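Local coordinates for amino acid ABC transporter, periplasmic amino acid-binding protein, putative (Streptococcus pneumoniae, PDB 4I62) that binds L-arginine between its two lobes and, as the substrate-binding component of an ABC transporter, probably delivers amino acids to the membrane permease, at residues V97-K111 and D225-L238. Numbering follows the deposited sequence. Where two conformers were deposited one is given.
Sequences VQSGKADLAISGVSK and DSYAVAMKKDSKEL. With ARG (arginine), chain B.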
loop_
_atom_site.group_PDB
_atom_site.type_symbol
_atom_site.label_atom_id
_atom_site.label_comp_id
_atom_site.label_asym_id
_atom_site.label_seq_id
_atom_site.Cartn_x
_atom_site.Cartn_y
_atom_site.Cartn_z
ATOM N N VAL A 97 1.429 9.960 -11.641
ATOM C CA VAL A 97 0.063 10.352 -11.976
ATOM C C VAL A 97 -0.004 11.858 -12.217
ATOM O O VAL A 97 -0.635 12.327 -13.190
ATOM C CB VAL A 97 -0.883 9.940 -10.836
ATOM C CG1 VAL A 97 -2.296 10.542 -11.078
ATOM C CG2 VAL A 97 -0.963 8.418 -10.775
ATOM N N GLN A 98 0.678 12.632 -11.373
ATOM C CA GLN A 98 0.604 14.076 -11.459
ATOM C C GLN A 98 1.124 14.580 -12.800
ATOM O O GLN A 98 0.583 15.550 -13.376
ATOM C CB GLN A 98 1.408 14.707 -10.320
ATOM C CG GLN A 98 1.315 16.217 -10.277
ATOM C CD GLN A 98 2.203 16.823 -9.223
ATOM O OE1 GLN A 98 3.286 16.302 -8.919
ATOM N NE2 GLN A 98 1.755 17.931 -8.646
ATOM N N SER A 99 2.184 13.948 -13.303
ATOM C CA SER A 99 2.791 14.388 -14.553
ATOM C C SER A 99 2.162 13.755 -15.790
ATOM O O SER A 99 2.536 14.093 -16.911
ATOM C CB SER A 99 4.275 14.076 -14.542
ATOM O OG SER A 99 4.487 12.685 -14.507
ATOM N N GLY A 100 1.211 12.850 -15.595
ATOM C CA GLY A 100 0.551 12.210 -16.723
ATOM C C GLY A 100 1.194 10.942 -17.261
ATOM O O GLY A 100 0.725 10.380 -18.258
ATOM N N LYS A 101 2.244 10.462 -16.601
ATOM C CA LYS A 101 2.896 9.224 -17.015
ATOM C C LYS A 101 2.080 7.966 -16.679
ATOM O O LYS A 101 2.324 6.888 -17.235
ATOM C CB LYS A 101 4.284 9.145 -16.384
ATOM C CG LYS A 101 5.210 10.269 -16.807
ATOM C CD LYS A 101 6.408 10.393 -15.873
ATOM C CE LYS A 101 7.351 9.212 -15.985
ATOM N NZ LYS A 101 8.559 9.401 -15.109
ATOM N N ALA A 102 1.138 8.098 -15.750
ATOM C CA ALA A 102 0.174 7.039 -15.452
ATOM C C ALA A 102 -1.194 7.677 -15.296
ATOM O O ALA A 102 -1.292 8.866 -14.961
ATOM C CB ALA A 102 0.565 6.284 -14.185
ATOM N N ASP A 103 -2.256 6.905 -15.520
ATOM C CA ASP A 103 -3.623 7.407 -15.389
ATOM C C ASP A 103 -4.176 7.308 -13.965
ATOM O O ASP A 103 -4.938 8.183 -13.530
ATOM C CB ASP A 103 -4.535 6.611 -16.318
ATOM C CG ASP A 103 -4.111 6.734 -17.762
ATOM O OD1 ASP A 103 -3.894 7.882 -18.213
ATOM O OD2 ASP A 103 -3.940 5.697 -18.451
ATOM N N LEU A 104 -3.825 6.232 -13.263
ATOM C CA LEU A 104 -4.301 5.984 -11.897
ATOM C C LEU A 104 -3.129 5.495 -11.075
ATOM O O LEU A 104 -2.248 4.828 -11.614
ATOM C CB LEU A 104 -5.386 4.885 -11.849
ATOM C CG LEU A 104 -6.658 5.151 -12.627
ATOM C CD1 LEU A 104 -7.561 3.920 -12.566
ATOM C CD2 LEU A 104 -7.389 6.406 -12.098
ATOM N N ALA A 105 -3.181 5.778 -9.778
ATOM C CA ALA A 105 -2.354 5.064 -8.806
ATOM C C ALA A 105 -3.284 4.146 -8.034
ATOM O O ALA A 105 -4.203 4.628 -7.359
ATOM C CB ALA A 105 -1.658 6.019 -7.851
ATOM N N ILE A 106 -3.038 2.843 -8.144
ATOM C CA ILE A 106 -3.769 1.846 -7.358
ATOM C C ILE A 106 -2.666 1.037 -6.665
ATOM O O ILE A 106 -2.092 0.113 -7.254
ATOM C CB ILE A 106 -4.696 0.932 -8.203
ATOM C CG1 ILE A 106 -5.576 1.770 -9.140
ATOM C CG2 ILE A 106 -5.545 0.098 -7.247
ATOM C CD1 ILE A 106 -6.491 0.921 -10.041
ATOM N N SER A 107 -2.340 1.442 -5.433
ATOM C CA SER A 107 -1.096 0.986 -4.845
ATOM C C SER A 107 -1.160 1.083 -3.323
ATOM O O SER A 107 -0.166 1.476 -2.673
ATOM C CB SER A 107 0.087 1.792 -5.399
ATOM O OG SER A 107 1.362 1.194 -5.124
ATOM N N GLY A 108 -2.321 0.771 -2.753
ATOM C CA GLY A 108 -2.492 0.908 -1.313
ATOM C C GLY A 108 -2.305 2.347 -0.851
ATOM O O GLY A 108 -1.761 2.584 0.225
ATOM N N VAL A 109 -2.789 3.297 -1.643
ATOM C CA VAL A 109 -2.555 4.723 -1.390
ATOM C C VAL A 109 -3.542 5.300 -0.377
ATOM O O VAL A 109 -4.775 5.275 -0.621
ATOM C CB VAL A 109 -2.639 5.550 -2.696
ATOM C CG1 VAL A 109 -2.414 7.024 -2.427
ATOM C CG2 VAL A 109 -1.673 5.043 -3.726
ATOM N N SER A 110 -3.043 5.806 0.741
ATOM C CA SER A 110 -3.873 6.456 1.715
ATOM C C SER A 110 -4.274 7.853 1.278
ATOM O O SER A 110 -3.465 8.663 0.793
ATOM C CB SER A 110 -3.068 6.614 3.006
ATOM O OG SER A 110 -2.642 5.356 3.536
ATOM N N LYS A 111 -5.543 8.215 1.534
ATOM C CA LYS A 111 -5.926 9.629 1.391
ATOM C C LYS A 111 -5.310 10.492 2.475
ATOM O O LYS A 111 -5.250 10.103 3.657
ATOM C CB LYS A 111 -7.418 9.834 1.532
ATOM C CG LYS A 111 -8.131 9.137 0.503
ATOM C CD LYS A 111 -9.636 9.368 0.602
ATOM C CE LYS A 111 -10.005 10.831 0.544
ATOM N NZ LYS A 111 -11.494 11.017 0.761
ATOM N N ASP A 225 -7.334 6.200 8.173
ATOM C CA ASP A 225 -6.372 5.817 7.168
ATOM C C ASP A 225 -7.127 4.964 6.154
ATOM O O ASP A 225 -7.278 3.746 6.348
ATOM C CB ASP A 225 -5.248 5.014 7.817
ATOM C CG ASP A 225 -4.161 4.624 6.835
ATOM O OD1 ASP A 225 -4.251 4.987 5.631
ATOM O OD2 ASP A 225 -3.202 3.964 7.291
ATOM N N SER A 226 -7.610 5.605 5.107
ATOM C CA SER A 226 -8.396 4.931 4.082
ATOM C C SER A 226 -7.681 4.912 2.752
ATOM O O SER A 226 -7.144 5.938 2.302
ATOM C CB SER A 226 -9.721 5.654 3.905
ATOM O OG SER A 226 -10.462 5.593 5.116
ATOM N N TYR A 227 -7.639 3.729 2.112
ATOM C CA TYR A 227 -7.041 3.610 0.804
ATOM C C TYR A 227 -8.043 4.037 -0.284
ATOM O O TYR A 227 -9.240 3.770 -0.179
ATOM C CB TYR A 227 -6.645 2.168 0.488
ATOM C CG TYR A 227 -5.551 1.547 1.288
ATOM C CD1 TYR A 227 -4.819 2.258 2.224
ATOM C CD2 TYR A 227 -5.262 0.196 1.084
ATOM C CE1 TYR A 227 -3.785 1.618 2.955
ATOM C CE2 TYR A 227 -4.262 -0.438 1.795
ATOM C CZ TYR A 227 -3.538 0.271 2.727
ATOM O OH TYR A 227 -2.528 -0.406 3.398
ATOM N N ALA A 228 -7.504 4.680 -1.320
ATOM C CA ALA A 228 -8.304 5.133 -2.442
ATOM C C ALA A 228 -7.443 5.134 -3.698
ATOM O O ALA A 228 -6.194 5.068 -3.632
ATOM C CB ALA A 228 -8.878 6.503 -2.150
ATOM N N VAL A 229 -8.095 5.194 -4.851
ATOM C CA VAL A 229 -7.406 5.327 -6.124
ATOM C C VAL A 229 -7.140 6.799 -6.393
ATOM O O VAL A 229 -8.051 7.620 -6.281
ATOM C CB VAL A 229 -8.279 4.744 -7.232
ATOM C CG1 VAL A 229 -7.662 4.996 -8.615
ATOM C CG2 VAL A 229 -8.578 3.270 -6.971
ATOM N N ALA A 230 -5.887 7.131 -6.723
ATOM C CA ALA A 230 -5.555 8.540 -7.022
ATOM C C ALA A 230 -5.534 8.770 -8.505
ATOM O O ALA A 230 -5.111 7.906 -9.300
ATOM C CB ALA A 230 -4.186 8.905 -6.438
ATOM N N MET A 231 -5.968 9.954 -8.886
ATOM C CA MET A 231 -5.976 10.356 -10.283
ATOM C C MET A 231 -5.752 11.870 -10.356
ATOM O O MET A 231 -5.745 12.558 -9.334
ATOM C CB MET A 231 -7.285 9.934 -10.958
ATOM C CG MET A 231 -8.488 10.639 -10.434
ATOM S SD MET A 231 -10.026 9.732 -10.747
ATOM C CE MET A 231 -9.983 8.544 -9.397
ATOM N N LYS A 232 -5.520 12.365 -11.560
ATOM C CA LYS A 232 -5.316 13.795 -11.719
ATOM C C LYS A 232 -6.549 14.574 -11.304
ATOM O O LYS A 232 -7.692 14.111 -11.441
ATOM C CB LYS A 232 -4.884 14.151 -13.136
ATOM C CG LYS A 232 -3.368 14.089 -13.329
ATOM C CD LYS A 232 -2.989 14.380 -14.777
ATOM C CE LYS A 232 -3.364 15.801 -15.167
ATOM N NZ LYS A 232 -2.634 16.802 -14.321
ATOM N N LYS A 233 -6.298 15.784 -10.812
ATOM C CA LYS A 233 -7.347 16.668 -10.344
ATOM C C LYS A 233 -8.332 16.901 -11.469
ATOM O O LYS A 233 -7.946 16.954 -12.638
ATOM C CB LYS A 233 -6.744 18.011 -9.913
ATOM C CG LYS A 233 -7.612 18.816 -8.960
ATOM C CD LYS A 233 -7.739 18.072 -7.655
ATOM C CE LYS A 233 -8.364 18.917 -6.565
ATOM N NZ LYS A 233 -8.437 18.128 -5.297
ATOM N N ASP A 234 -9.603 17.045 -11.127
ATOM C CA ASP A 234 -10.641 17.318 -12.117
ATOM C C ASP A 234 -10.772 16.249 -13.220
ATOM O O ASP A 234 -10.770 16.559 -14.407
ATOM C CB ASP A 234 -10.436 18.704 -12.744
ATOM C CG ASP A 234 -10.253 19.796 -11.700
ATOM O OD1 ASP A 234 -10.723 19.612 -10.554
ATOM O OD2 ASP A 234 -9.643 20.841 -12.024
ATOM N N SER A 235 -10.883 14.994 -12.814
ATOM C CA SER A 235 -11.120 13.887 -13.738
ATOM C C SER A 235 -12.455 13.264 -13.376
ATOM O O SER A 235 -12.522 12.096 -12.996
ATOM C CB SER A 235 -10.003 12.865 -13.597
ATOM O OG SER A 235 -8.740 13.454 -13.796
ATOM N N LYS A 236 -13.526 14.043 -13.496
ATOM C CA LYS A 236 -14.802 13.618 -12.948
ATOM C C LYS A 236 -15.316 12.322 -13.533
ATOM O O LYS A 236 -15.794 11.452 -12.794
ATOM C CB LYS A 236 -15.846 14.704 -13.156
ATOM C CG LYS A 236 -17.219 14.298 -12.616
ATOM C CD LYS A 236 -18.213 15.397 -12.781
ATOM C CE LYS A 236 -19.571 15.023 -12.203
ATOM N NZ LYS A 236 -20.545 16.170 -12.252
ATOM N N GLU A 237 -15.265 12.199 -14.863
ATOM C CA GLU A 237 -15.808 10.982 -15.461
ATOM C C GLU A 237 -14.962 9.741 -15.174
ATOM O O GLU A 237 -15.513 8.625 -15.047
ATOM C CB GLU A 237 -16.072 11.155 -16.955
ATOM C CG GLU A 237 -17.204 12.116 -17.195
ATOM C CD GLU A 237 -17.500 12.349 -18.655
ATOM O OE1 GLU A 237 -16.682 11.900 -19.522
ATOM O OE2 GLU A 237 -18.524 13.025 -18.886
ATOM N N LEU A 238 -13.649 9.921 -15.089
ATOM C CA LEU A 238 -12.787 8.823 -14.682
ATOM C C LEU A 238 -13.100 8.411 -13.238
ATOM O O LEU A 238 -13.246 7.201 -12.933
ATOM C CB LEU A 238 -11.302 9.211 -14.827
ATOM C CG LEU A 238 -10.282 8.138 -14.448
ATOM C CD1 LEU A 238 -10.502 6.826 -15.156
ATOM C CD2 LEU A 238 -8.894 8.681 -14.699
HETATM N N ARG B . -0.688 3.552 2.641
HETATM C CA ARG B . 0.659 4.180 2.633
HETATM C C ARG B . 0.660 5.488 1.847
HETATM O O ARG B . -0.259 5.711 1.030
HETATM C CB ARG B . 1.715 3.205 2.148
HETATM C CG ARG B . 1.410 2.613 0.770
HETATM C CD ARG B . 2.601 1.878 0.191
HETATM N NE ARG B . 2.186 1.084 -0.951
HETATM C CZ ARG B . 2.987 0.351 -1.697
HETATM N NH1 ARG B . 2.494 -0.325 -2.729
HETATM N NH2 ARG B . 4.289 0.299 -1.421
HETATM O OXT ARG B . 1.646 6.274 2.036
HETATM O O HOH W 1 -5.210 10.797 -13.952
HETATM O O HOH W 2 -4.551 2.789 -3.983
HETATM O O HOH W 3 -7.079 8.499 4.924
#
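S110 and D225 meet beside the bound arginine: S110 OG donates to D225 OD1 at 2.7 Å, on the syn lone pair of that carboxylate. OG, anti to the carbonyl carbon and beside the backbone N (chi1 -60°), is placed to accept a bond from the ligand's amino N as well. This is the pocket wall of a type II periplasmic binding fold, where the strand 104-105 runs out into the ligand-binding residues and the strand 226-232 lies antiparallel beside it. S110 N adds a nearly straight bond to the ligand's carboxylate O, while S107 O and OG accept from its guanidinium group. The ring of Y227 lies over G108, whose CA stands 3.9 Å from the ring centroid; G108 O sits above the same ring, offset to the rim, and takes a bond from the ligand's amino N. Y227 OH is hydrogen-bonded to E198, which also binds the arginine, and F52 meets the ring edge-to-face.

Behind this first shell, A228 N to V109 O and K111 N to S226 O, both 2.9 Å, tie the backbones where S110 bridges Y227. Farther along, A105 and A230 form a hydrogen-bonded antiparallel pair, two residues out of register with that bridge. A water bridges the shift, accepting from S107 N and V109 N and donating to A228 O. Beside the A105-A230 bridge, L104 CD2 packs against V229 CG1, M231 CB and L238 CD2, reaching the helix 236-251. At the far end a second water donates to D103 O and accepts from K232 N at 2.9 Å.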